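Local coordinates for uncharacterized protein (Burkholderia pseudomallei K96243, PDB 3WX6) that probably forms the hexameric rings that stack into the inner tube of the type VI secretion system, which is fired into target cells, at residues T58-K63 against E143-Y148. Sequence-based numbering, arbitrary orientation.
Sequences TITLTK and EIKFTY
T58 pairs with T147 in a non-hydrogen-bonded position and lays its methyl CG2, anti to the backbone N (OG1 chi1 -76°), against the aliphatic chain of K145, 3.5 Å from K145 CG. Threonine suits the place: its branched CB matches an extended strand and its hydroxyl is at home on a partly exposed face. I59, apolar and branched, fills the buried face. Its O accepts F146 N at 2.8 Å, nearly straight, whereas I59 N to F146 O is 3.0 Å and bent to 141°. I59 CG2 touches F146 CB, and I59 CB lies 4.1 Å from CE2 of Y148, whose OH is held by N37. T60 returns to the polar face, its OG1 beside K145 CG. L61, bonded both ways to I144, reaches diagonally to F146, with L61 CD1 3.4 Å from F146 CD1; the side chains cross at about a right angle, and F85 joins this apolar core. T62, again polar, runs alongside E143. The K63 chain passes obliquely by I144, its methylenes suiting CD1, while K63 NZ forms a salt bridge with E142. Such alternation, along antiparallel central strands flanked by 36-40 and 114-120, is characteristic of the amphipathic sheets of the Hcp beta-barrel.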
# COMPACT_ATOMS: atom_id res chain seq x y z
N THR A 58 15.21 5.53 -20.53
CA THR A 58 13.80 5.25 -20.76
C THR A 58 12.95 6.45 -20.37
O THR A 58 13.07 6.97 -19.26
CB THR A 58 13.36 4.03 -19.94
OG1 THR A 58 13.84 2.83 -20.55
CG2 THR A 58 11.84 3.97 -19.84
N ILE A 59 12.09 6.90 -21.28
CA ILE A 59 11.10 7.91 -20.92
C ILE A 59 9.70 7.34 -21.09
O ILE A 59 9.37 6.76 -22.12
CB ILE A 59 11.29 9.23 -21.74
CG1 ILE A 59 10.38 10.33 -21.21
CG2 ILE A 59 11.09 9.00 -23.24
CD1 ILE A 59 10.68 11.69 -21.80
N THR A 60 8.89 7.46 -20.05
CA THR A 60 7.53 6.94 -20.08
C THR A 60 6.51 8.06 -20.17
O THR A 60 6.43 8.89 -19.27
CB THR A 60 7.22 6.07 -18.84
OG1 THR A 60 8.03 4.89 -18.85
CG2 THR A 60 5.76 5.67 -18.82
N LEU A 61 5.72 8.07 -21.24
CA LEU A 61 4.73 9.11 -21.44
C LEU A 61 3.33 8.59 -21.17
O LEU A 61 2.94 7.56 -21.71
CB LEU A 61 4.80 9.68 -22.87
CG LEU A 61 5.97 10.51 -23.41
CD1 LEU A 61 7.29 9.78 -23.39
CD2 LEU A 61 5.67 11.00 -24.82
N THR A 62 2.58 9.30 -20.33
CA THR A 62 1.17 8.97 -20.17
C THR A 62 0.35 10.05 -20.85
O THR A 62 0.69 11.23 -20.81
CB THR A 62 0.75 8.80 -18.68
OG1 THR A 62 -0.60 8.32 -18.61
CG2 THR A 62 0.84 10.10 -17.91
N LYS A 63 -0.72 9.61 -21.50
CA LYS A 63 -1.60 10.48 -22.27
C LYS A 63 -2.90 9.71 -22.52
O LYS A 63 -2.96 8.51 -22.23
CB LYS A 63 -0.92 10.91 -23.57
CG LYS A 63 -1.04 9.90 -24.71
CD LYS A 63 -0.11 10.27 -25.85
CE LYS A 63 -0.45 9.55 -27.14
NZ LYS A 63 -0.88 8.14 -26.92
N GLU A 143 -0.08 4.27 -21.54
CA GLU A 143 1.25 4.64 -21.07
C GLU A 143 2.31 4.10 -22.01
O GLU A 143 2.53 2.89 -22.08
CB GLU A 143 1.48 4.12 -19.65
CG GLU A 143 0.60 4.75 -18.61
CD GLU A 143 0.86 4.21 -17.23
OE1 GLU A 143 0.72 2.99 -17.04
OE2 GLU A 143 1.21 5.00 -16.33
N ILE A 144 2.97 4.99 -22.74
CA ILE A 144 3.95 4.59 -23.74
C ILE A 144 5.36 4.78 -23.21
O ILE A 144 5.78 5.89 -22.88
CB ILE A 144 3.78 5.37 -25.06
CG1 ILE A 144 2.31 5.47 -25.46
CG2 ILE A 144 4.58 4.72 -26.17
CD1 ILE A 144 1.66 6.77 -25.08
N LYS A 145 6.11 3.68 -23.17
CA LYS A 145 7.45 3.69 -22.62
C LYS A 145 8.46 3.60 -23.77
O LYS A 145 8.49 2.61 -24.51
CB LYS A 145 7.60 2.54 -21.61
CG LYS A 145 8.98 2.27 -21.06
CD LYS A 145 8.88 1.46 -19.77
CE LYS A 145 10.15 0.69 -19.45
NZ LYS A 145 10.52 0.80 -18.01
N PHE A 146 9.26 4.65 -23.93
CA PHE A 146 10.26 4.70 -25.00
C PHE A 146 11.67 4.39 -24.49
O PHE A 146 11.99 4.66 -23.33
CB PHE A 146 10.26 6.08 -25.67
CG PHE A 146 8.92 6.49 -26.23
CD1 PHE A 146 7.95 7.08 -25.42
CD2 PHE A 146 8.64 6.34 -27.58
CE1 PHE A 146 6.73 7.48 -25.94
CE2 PHE A 146 7.41 6.73 -28.11
CZ PHE A 146 6.46 7.31 -27.28
N THR A 147 12.48 3.78 -25.34
CA THR A 147 13.89 3.58 -25.03
C THR A 147 14.72 4.40 -26.00
O THR A 147 14.40 4.47 -27.19
CB THR A 147 14.28 2.08 -25.10
OG1 THR A 147 13.60 1.35 -24.07
CG2 THR A 147 15.77 1.88 -24.93
N TYR A 148 15.79 5.03 -25.51
CA TYR A 148 16.60 5.91 -26.35
C TYR A 148 18.10 5.72 -26.12
O TYR A 148 18.51 5.07 -25.16
CB TYR A 148 16.22 7.38 -26.11
CG TYR A 148 16.28 7.83 -24.66
CD1 TYR A 148 17.48 8.21 -24.07
CD2 TYR A 148 15.13 7.89 -23.88
CE1 TYR A 148 17.54 8.63 -22.76
CE2 TYR A 148 15.18 8.30 -22.57
CZ TYR A 148 16.39 8.67 -22.02
OH TYR A 148 16.45 9.09 -20.71